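Local coordinates for protein ATPase BagA (Mycobacterium tuberculosis H37Rv, PDB 6BS3) that forms with a partner subunit the BagAB complex, a heterodimeric ATPase that hydrolyses ATP and is required for resistance to nitric oxide and elevated glycerol, at residues Ser16-Val21 and Gln203-Leu208; Arg312-Thr317 and Ala335-Arg340. All blocks are in the same frame, centred on the assembly; numbering follows the deposited sequence.

Contact 1. Residues Ser16-Val21 and Gln203-Leu208; sequences SRLSGV and QTAIHL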
ATOM      1  N   SER A  16      23.261  20.016  -6.878  1.00 49.21           N
ATOM      2  CA  SER A  16      24.436  19.424  -7.559  1.00 49.65           C
ATOM      3  C   SER A  16      25.064  18.212  -6.868  1.00 54.03           C
ATOM      4  O   SER A  16      25.498  17.289  -7.554  1.00 54.80           O
ATOM      5  CB  SER A  16      25.506  20.481  -7.792  1.00 52.03           C
ATOM      6  OG  SER A  16      25.143  21.251  -8.921  1.00 65.50           O
ATOM      7  N   ARG A  17      25.130  18.231  -5.523  1.00 50.17           N
ATOM      8  CA  ARG A  17      25.672  17.163  -4.671  1.00 50.13           C
ATOM      9  C   ARG A  17      25.053  15.785  -4.986  1.00 52.75           C
ATOM     10  O   ARG A  17      25.758  14.779  -4.968  1.00 53.81           O
ATOM     11  CB  ARG A  17      25.526  17.523  -3.173  1.00 50.18           C
ATOM     12  CG  ARG A  17      24.086  17.596  -2.651  1.00 61.78           C
ATOM     13  CD  ARG A  17      24.045  17.772  -1.144  1.00 68.66           C
ATOM     14  NE  ARG A  17      22.870  18.525  -0.707  1.00 74.55           N
ATOM     15  CZ  ARG A  17      21.698  17.978  -0.390  1.00 88.15           C
ATOM     16  NH1 ARG A  17      21.525  16.665  -0.477  1.00 85.73           N
ATOM     17  NH2 ARG A  17      20.687  18.743   0.007  1.00 62.87           N
ATOM     18  N   LEU A  18      23.758  15.773  -5.341  1.00 47.30           N
ATOM     19  CA  LEU A  18      22.987  14.591  -5.717  1.00 45.51           C
ATOM     20  C   LEU A  18      23.454  13.957  -7.033  1.00 50.83           C
ATOM     21  O   LEU A  18      23.120  12.809  -7.290  1.00 50.33           O
ATOM     22  CB  LEU A  18      21.478  14.904  -5.759  1.00 44.23           C
ATOM     23  CG  LEU A  18      20.799  15.336  -4.454  1.00 47.39           C
ATOM     24  CD1 LEU A  18      19.304  15.447  -4.651  1.00 46.47           C
ATOM     25  CD2 LEU A  18      21.112  14.373  -3.283  1.00 48.57           C
ATOM     26  N   SER A  19      24.254  14.677  -7.837  1.00 51.08           N
ATOM     27  CA  SER A  19      24.823  14.170  -9.100  1.00 51.92           C
ATOM     28  C   SER A  19      26.064  13.322  -8.820  1.00 53.26           C
ATOM     29  O   SER A  19      26.448  12.508  -9.652  1.00 52.25           O
ATOM     30  CB  SER A  19      25.184  15.321 -10.038  1.00 57.65           C
ATOM     31  OG  SER A  19      24.049  16.123 -10.322  1.00 71.46           O
ATOM     32  N   GLY A  20      26.670  13.518  -7.654  1.00 49.97           N
ATOM     33  CA  GLY A  20      27.839  12.758  -7.209  1.00 49.66           C
ATOM     34  C   GLY A  20      27.466  11.457  -6.511  1.00 53.11           C
ATOM     35  O   GLY A  20      28.329  10.596  -6.316  1.00 53.76           O
ATOM     36  N   VAL A  21      26.170  11.310  -6.119  1.00 47.67           N
ATOM     37  CA  VAL A  21      25.605  10.127  -5.448  1.00 45.64           C
ATOM     38  C   VAL A  21      25.659   8.903  -6.402  1.00 48.07           C
ATOM     39  O   VAL A  21      25.223   8.994  -7.555  1.00 46.88           O
ATOM     40  CB  VAL A  21      24.156  10.397  -4.923  1.00 47.38           C
ATOM     41  CG1 VAL A  21      23.452   9.109  -4.501  1.00 45.68           C
ATOM     42  CG2 VAL A  21      24.154  11.402  -3.778  1.00 46.79           C
ATOM     43  N   GLN A 203      27.937   9.416  -0.924  1.00 51.24           N
ATOM     44  CA  GLN A 203      27.775   8.499  -2.068  1.00 49.81           C
ATOM     45  C   GLN A 203      26.351   7.931  -2.086  1.00 48.74           C
ATOM     46  O   GLN A 203      25.971   7.264  -3.045  1.00 47.47           O
ATOM     47  CB  GLN A 203      28.767   7.326  -1.957  1.00 51.46           C
ATOM     48  CG  GLN A 203      30.229   7.722  -2.078  1.00 70.39           C
ATOM     49  CD  GLN A 203      30.636   7.830  -3.516  1.00 92.65           C
ATOM     50  OE1 GLN A 203      30.440   8.865  -4.168  1.00 89.67           O
ATOM     51  NE2 GLN A 203      31.199   6.748  -4.039  1.00 83.85           N
ATOM     52  N   THR A 204      25.579   8.176  -1.012  1.00 43.36           N
ATOM     53  CA  THR A 204      24.209   7.684  -0.842  1.00 43.26           C
ATOM     54  C   THR A 204      23.224   8.848  -0.672  1.00 48.17           C
ATOM     55  O   THR A 204      23.602   9.921  -0.190  1.00 47.88           O
ATOM     56  CB  THR A 204      24.171   6.680   0.360  1.00 48.17           C
ATOM     57  OG1 THR A 204      25.167   5.678   0.174  1.00 46.10           O
ATOM     58  CG2 THR A 204      22.812   5.995   0.554  1.00 44.59           C
ATOM     59  N   ALA A 205      21.956   8.620  -1.068  1.00 45.43           N
ATOM     60  CA  ALA A 205      20.820   9.537  -0.891  1.00 44.39           C
ATOM     61  C   ALA A 205      19.544   8.722  -0.884  1.00 44.35           C
ATOM     62  O   ALA A 205      19.371   7.838  -1.717  1.00 42.64           O
ATOM     63  CB  ALA A 205      20.760  10.588  -2.002  1.00 45.02           C
ATOM     64  N   ILE A 206      18.651   9.030   0.058  1.00 41.13           N
ATOM     65  CA  ILE A 206      17.334   8.400   0.198  1.00 39.94           C
ATOM     66  C   ILE A 206      16.283   9.411  -0.287  1.00 42.64           C
ATOM     67  O   ILE A 206      16.168  10.497   0.283  1.00 41.81           O
ATOM     68  CB  ILE A 206      17.059   7.922   1.651  1.00 42.43           C
ATOM     69  CG1 ILE A 206      18.114   6.889   2.107  1.00 42.88           C
ATOM     70  CG2 ILE A 206      15.632   7.357   1.804  1.00 42.01           C
ATOM     71  CD1 ILE A 206      18.597   7.009   3.505  1.00 41.69           C
ATOM     72  N   HIS A 207      15.548   9.047  -1.350  1.00 37.32           N
ATOM     73  CA  HIS A 207      14.469   9.831  -1.942  1.00 37.34           C
ATOM     74  C   HIS A 207      13.147   9.256  -1.437  1.00 41.27           C
ATOM     75  O   HIS A 207      13.007   8.044  -1.279  1.00 38.74           O
ATOM     76  CB  HIS A 207      14.533   9.830  -3.491  1.00 37.70           C
ATOM     77  CG  HIS A 207      15.885  10.168  -4.027  1.00 41.03           C
ATOM     78  ND1 HIS A 207      16.429  11.437  -3.869  1.00 42.84           N
ATOM     79  CD2 HIS A 207      16.792   9.374  -4.641  1.00 42.87           C
ATOM     80  CE1 HIS A 207      17.640  11.371  -4.398  1.00 42.80           C
ATOM     81  NE2 HIS A 207      17.894  10.154  -4.892  1.00 43.03           N
ATOM     82  N   LEU A 208      12.204  10.137  -1.136  1.00 39.40           N
ATOM     83  CA  LEU A 208      10.925   9.750  -0.559  1.00 39.04           C
ATOM     84  C   LEU A 208       9.789  10.180  -1.445  1.00 42.90           C
ATOM     85  O   LEU A 208       9.515  11.366  -1.606  1.00 42.46           O
ATOM     86  CB  LEU A 208      10.770  10.316   0.868  1.00 38.80           C
ATOM     87  CG  LEU A 208      11.864   9.917   1.854  1.00 42.98           C
ATOM     88  CD1 LEU A 208      12.947  10.994   1.952  1.00 42.82           C
ATOM     89  CD2 LEU A 208      11.279   9.565   3.195  1.00 45.52           C
TER
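Where the chain enters the first strand of the P-loop NTPase sheet, the turn that leads into strand 23-28 meets the neighbouring parallel strand 204-210: Leu18 packs on Ala205 and His207, and Val21 on Ala205 and the backbone at Gln203. Residues 16-20 have helical backbone angles, and two backbone bonds, Ser19 N to Ser16 O and Gly20 N to Arg17 O, roll them into a compact turn. Val21 then brings the chain beside Gln203, the two CA atoms 4.3 Å apart.

The methyl group of Ala205 points at the turn and is met by two residues. Val21 CG2 lies 3.9 Å from Ala205 CB, and Leu18 CD2 reaches the same carbon at 4.0 Å. A side chain of one carbon suits a site where two branched ones converge. In Val21, CG1, anti to the backbone N (chi1 168°), lies mainly along the backbone where the strand begins, 3.4 Å from Gln203 O and 3.8 Å from Ala205 N, while CG2 makes the closer contact with the alanine methyl. The other methyl of Leu18 goes to the imidazole of His207, where CD1 lies at the ring edge, close to its plane, 4.4 Å from CE1. Both ring nitrogens of this buried histidine are engaged elsewhere, NE2 with His24 ND1 and ND1 with the backbone N of Ser236, and the ring also meets those of Trp14 and His24.

Gln203 bends at chi2 (-83°), which brings OE1 to 3.5 Å from Gly20 O; two acceptors at that distance add no bond. Strand pairing is supplied just beyond, where the backbone of Gln203 bonds with Arg22 and Leu23, and that of Ala205 with Leu23 and Leu25. The turn itself is therefore held to the strand by apolar contact, while the polar ring of His207 is satisfied by its other neighbours.

Contact 2. Residues Arg312-Thr317 and Ala335-Arg340; sequences RLELPT and AQQGVR. With ADP (adenosine-5'-diphosphate), chain C.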
ATOM      1  N   ARG A 312      12.529  19.332  -3.270  1.00 45.00           N
ATOM      2  CA  ARG A 312      11.275  18.764  -3.703  1.00 44.25           C
ATOM      3  C   ARG A 312      11.143  18.733  -5.207  1.00 45.48           C
ATOM      4  O   ARG A 312      11.361  19.744  -5.881  1.00 45.79           O
ATOM      5  CB  ARG A 312      10.112  19.538  -3.050  1.00 46.70           C
ATOM      6  CG  ARG A 312       9.621  18.871  -1.770  1.00 62.37           C
ATOM      7  CD  ARG A 312       8.922  19.834  -0.845  1.00 67.70           C
ATOM      8  NE  ARG A 312       7.576  20.151  -1.314  1.00 59.77           N
ATOM      9  CZ  ARG A 312       6.771  21.018  -0.718  1.00 68.11           C
ATOM     10  NH1 ARG A 312       7.166  21.657   0.376  1.00 58.42           N
ATOM     11  NH2 ARG A 312       5.559  21.247  -1.203  1.00 58.76           N
ATOM     12  N   LEU A 313      10.763  17.570  -5.719  1.00 41.35           N
ATOM     13  CA  LEU A 313      10.517  17.281  -7.129  1.00 41.38           C
ATOM     14  C   LEU A 313       9.017  16.981  -7.276  1.00 45.86           C
ATOM     15  O   LEU A 313       8.386  16.536  -6.316  1.00 43.53           O
ATOM     16  CB  LEU A 313      11.369  16.055  -7.616  1.00 41.04           C
ATOM     17  CG  LEU A 313      12.913  16.245  -7.645  1.00 43.68           C
ATOM     18  CD1 LEU A 313      13.641  14.920  -7.715  1.00 42.43           C
ATOM     19  CD2 LEU A 313      13.343  17.135  -8.811  1.00 44.11           C
ATOM     20  N   GLU A 314       8.454  17.254  -8.471  1.00 43.40           N
ATOM     21  CA  GLU A 314       7.038  17.064  -8.794  1.00 42.35           C
ATOM     22  C   GLU A 314       6.902  16.358 -10.126  1.00 46.03           C
ATOM     23  O   GLU A 314       7.479  16.793 -11.119  1.00 45.53           O
ATOM     24  CB  GLU A 314       6.278  18.404  -8.903  1.00 43.46           C
ATOM     25  CG  GLU A 314       6.275  19.299  -7.669  1.00 49.31           C
ATOM     26  CD  GLU A 314       7.586  20.000  -7.384  1.00 67.62           C
ATOM     27  OE1 GLU A 314       8.322  20.313  -8.347  1.00 69.81           O
ATOM     28  OE2 GLU A 314       7.887  20.216  -6.189  1.00 68.24           O
ATOM     29  N   LEU A 315       6.075  15.307 -10.153  1.00 42.37           N
ATOM     30  CA  LEU A 315       5.760  14.562 -11.350  1.00 42.20           C
ATOM     31  C   LEU A 315       4.266  14.680 -11.649  1.00 47.90           C
ATOM     32  O   LEU A 315       3.459  14.794 -10.715  1.00 47.27           O
ATOM     33  CB  LEU A 315       6.188  13.082 -11.205  1.00 42.11           C
ATOM     34  CG  LEU A 315       7.697  12.843 -11.068  1.00 45.41           C
ATOM     35  CD1 LEU A 315       7.971  11.401 -10.750  1.00 45.58           C
ATOM     36  CD2 LEU A 315       8.443  13.242 -12.339  1.00 44.07           C
ATOM     37  N   PRO A 316       3.876  14.686 -12.946  1.00 45.19           N
ATOM     38  CA  PRO A 316       2.448  14.765 -13.268  1.00 45.15           C
ATOM     39  C   PRO A 316       1.769  13.386 -13.162  1.00 51.59           C
ATOM     40  O   PRO A 316       2.410  12.377 -12.839  1.00 51.00           O
ATOM     41  CB  PRO A 316       2.464  15.258 -14.721  1.00 46.82           C
ATOM     42  CG  PRO A 316       3.693  14.589 -15.310  1.00 50.79           C
ATOM     43  CD  PRO A 316       4.704  14.575 -14.173  1.00 46.66           C
ATOM     44  N   THR A 317       0.455  13.366 -13.426  1.00 49.67           N
ATOM     45  CA  THR A 317      -0.355  12.166 -13.493  1.00 49.93           C
ATOM     46  C   THR A 317      -0.361  11.760 -14.967  1.00 57.44           C
ATOM     47  O   THR A 317      -0.690  12.580 -15.834  1.00 55.83           O
ATOM     48  CB  THR A 317      -1.811  12.467 -13.053  1.00 52.16           C
ATOM     49  OG1 THR A 317      -1.840  12.870 -11.689  1.00 49.70           O
ATOM     50  CG2 THR A 317      -2.758  11.284 -13.279  1.00 46.76           C
ATOM     51  N   ALA A 335      14.269  15.037 -15.729  1.00 44.68           N
ATOM     52  CA  ALA A 335      15.395  15.708 -16.402  1.00 44.42           C
ATOM     53  C   ALA A 335      15.204  17.245 -16.463  1.00 47.87           C
ATOM     54  O   ALA A 335      16.137  17.988 -16.171  1.00 48.26           O
ATOM     55  CB  ALA A 335      15.600  15.132 -17.808  1.00 44.77           C
ATOM     56  N   GLN A 336      13.985  17.706 -16.780  1.00 44.19           N
ATOM     57  CA  GLN A 336      13.616  19.132 -16.872  1.00 44.49           C
ATOM     58  C   GLN A 336      13.712  19.889 -15.536  1.00 48.46           C
ATOM     59  O   GLN A 336      13.826  21.125 -15.510  1.00 48.98           O
ATOM     60  CB  GLN A 336      12.205  19.265 -17.467  1.00 45.91           C
ATOM     61  CG  GLN A 336      12.135  18.776 -18.922  1.00 54.43           C
ATOM     62  CD  GLN A 336      10.744  18.796 -19.514  1.00 79.40           C
ATOM     63  OE1 GLN A 336       9.735  19.008 -18.832  1.00 78.09           O
ATOM     64  NE2 GLN A 336      10.662  18.563 -20.813  1.00 73.41           N
ATOM     65  N   GLN A 337      13.674  19.137 -14.433  1.00 43.81           N
ATOM     66  CA  GLN A 337      13.759  19.638 -13.067  1.00 43.26           C
ATOM     67  C   GLN A 337      15.203  19.639 -12.561  1.00 46.98           C
ATOM     68  O   GLN A 337      15.450  20.039 -11.429  1.00 47.67           O
ATOM     69  CB  GLN A 337      12.822  18.826 -12.145  1.00 43.84           C
ATOM     70  CG  GLN A 337      11.348  19.121 -12.380  1.00 42.46           C
ATOM     71  CD  GLN A 337      10.467  18.198 -11.590  1.00 50.93           C
ATOM     72  OE1 GLN A 337      10.178  18.446 -10.434  1.00 46.73           O
ATOM     73  NE2 GLN A 337      10.023  17.101 -12.186  1.00 40.76           N
ATOM     74  N   GLY A 338      16.140  19.232 -13.416  1.00 43.83           N
ATOM     75  CA  GLY A 338      17.566  19.196 -13.108  1.00 42.81           C
ATOM     76  C   GLY A 338      18.123  17.871 -12.634  1.00 46.44           C
ATOM     77  O   GLY A 338      19.282  17.811 -12.224  1.00 47.82           O
ATOM     78  N   VAL A 339      17.332  16.782 -12.695  1.00 41.73           N
ATOM     79  CA  VAL A 339      17.839  15.479 -12.276  1.00 40.17           C
ATOM     80  C   VAL A 339      18.864  15.009 -13.320  1.00 44.38           C
ATOM     81  O   VAL A 339      18.549  14.971 -14.515  1.00 44.68           O
ATOM     82  CB  VAL A 339      16.727  14.440 -11.992  1.00 42.38           C
ATOM     83  CG1 VAL A 339      17.324  13.106 -11.570  1.00 41.24           C
ATOM     84  CG2 VAL A 339      15.745  14.956 -10.940  1.00 41.72           C
ATOM     85  N   ARG A 340      20.112  14.749 -12.867  1.00 39.24           N
ATOM     86  CA  ARG A 340      21.240  14.320 -13.714  1.00 45.33           C
ATOM     87  C   ARG A 340      22.306  13.629 -12.852  1.00 52.17           C
ATOM     88  O   ARG A 340      22.203  13.715 -11.623  1.00 45.97           O
ATOM     89  CB  ARG A 340      21.850  15.528 -14.479  1.00 43.28           C
ATOM     90  CG  ARG A 340      22.246  16.726 -13.581  1.00 52.36           C
ATOM     91  CD  ARG A 340      22.886  17.885 -14.333  1.00 58.48           C
ATOM     92  NE  ARG A 340      23.760  17.418 -15.414  1.00 71.51           N
ATOM     93  CZ  ARG A 340      25.038  17.092 -15.262  1.00 86.40           C
ATOM     94  NH1 ARG A 340      25.749  16.676 -16.301  1.00 76.51           N
ATOM     95  NH2 ARG A 340      25.622  17.206 -14.076  1.00 73.08           N
TER
HETATM   96  PB  ADP C 401       4.720   1.592  -5.206  1.00 42.91           P
HETATM   97  O1B ADP C 401       5.909   0.773  -5.754  1.00 43.66           O
HETATM   98  O2B ADP C 401       3.691   0.631  -4.566  1.00 49.22           O
HETATM   99  O3B ADP C 401       5.116   2.698  -4.266  1.00 41.74           O
HETATM  100  PA  ADP C 401       3.827   1.889  -8.023  1.00 43.89           P
HETATM  101  O1A ADP C 401       3.557   0.388  -8.222  1.00 45.13           O
HETATM  102  O2A ADP C 401       5.025   2.335  -8.771  1.00 43.04           O
HETATM  103  O3A ADP C 401       3.973   2.205  -6.469  1.00 42.93           O
HETATM  104  O5' ADP C 401       2.529   2.762  -8.283  1.00 45.43           O
HETATM  105  C5' ADP C 401       1.199   2.512  -7.771  1.00 44.12           C
HETATM  106  C4' ADP C 401       0.230   2.628  -8.925  1.00 45.72           C
HETATM  107  O4' ADP C 401       0.214   3.990  -9.399  1.00 46.42           O
HETATM  108  C3' ADP C 401       0.531   1.763 -10.152  1.00 49.81           C
HETATM  109  O3' ADP C 401      -0.684   1.290 -10.713  1.00 53.27           O
HETATM  110  C2' ADP C 401       1.264   2.733 -11.088  1.00 47.49           C
HETATM  111  O2' ADP C 401       1.191   2.378 -12.465  1.00 47.19           O
HETATM  112  C1' ADP C 401       0.545   4.044 -10.775  1.00 45.50           C
HETATM  113  N9  ADP C 401       1.326   5.258 -11.014  1.00 47.04           N
HETATM  114  C8  ADP C 401       2.551   5.578 -10.484  1.00 48.39           C
HETATM  115  N7  ADP C 401       2.980   6.773 -10.814  1.00 48.19           N
HETATM  116  C5  ADP C 401       1.970   7.274 -11.624  1.00 47.04           C
HETATM  117  C6  ADP C 401       1.798   8.516 -12.276  1.00 44.98           C
HETATM  118  N6  ADP C 401       2.698   9.501 -12.253  1.00 43.84           N
HETATM  119  N1  ADP C 401       0.648   8.712 -12.964  1.00 46.36           N
HETATM  120  C2  ADP C 401      -0.256   7.727 -13.006  1.00 46.22           C
HETATM  121  N3  ADP C 401      -0.194   6.511 -12.451  1.00 49.12           N
HETATM  122  C4  ADP C 401       0.946   6.349 -11.757  1.00 47.61           C
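The carboxamide of Gln337 meets the backbone of Glu314 with both its oxygen and its nitrogen. Glu314 N donates to Gln337 OE1 over 2.9 Å in an almost straight bond (174°), arriving in the carbonyl plane on a lone pair. In return NE2 gives a weak, strongly bent bond (126°) to Glu314 O, and it also bonds to Ser333 O in the last turns of helix 324-336, which helps fix the rotation of the amide. Glutamine, with an acceptor and a donor on one group, suits this outermost strand of the sheet within the chain, although the bond from Glu314 N carries the pairing and the return bond adds little. The carboxylate of Glu314 is turned 34° from the amide plane; its OE1 is 3.4 Å from Gln337 OE1, two acceptors that do not bond. Beyond CG the glutamine is extended, and this length carries the amide from the helix end to the strand.

Apolar groups fill in beside it. Leu313 CD2 packs on Gln337 CB at 3.8 Å, and Leu313 CD1 meets Val339 CG2 at 3.9 Å, so a single forked side chain covers both the glutamine stem and the valine. Between them Gly338 turns the chain with a positive phi, a value easily taken by glycine.

Farther along the strand, Pro316 O accepts a bond of 2.9 Å from N6 of ADP: the backbone carbonyl takes the adenine amino group, and Thr317 CA packs near N1. Gly338, with two bonds back into the last helical turn, completes a Schellman motif at the end of helix 324-336.

The two contacts lie on the same mixed sheet, with centres about 14 Å apart. Contact 1 joins the turn before strand 23-28 to strand 204-210; contact 2 joins the last strand, 312-316, to the tail after helix 324-336. Strand 234-242 runs between strands 204-210 and 312-316. Along the chain they come in series, contact 1 closing before contact 2 opens, yet the N-terminal region meets the C-terminus: Ser19 OG is 3.3 Å from Arg340 O in a weak hydrogen bond, and Trp14 bonds to that same oxygen. N-terminal turn and C-terminal tail are thus joined, while strand 312-316 leads on to the adenine pocket.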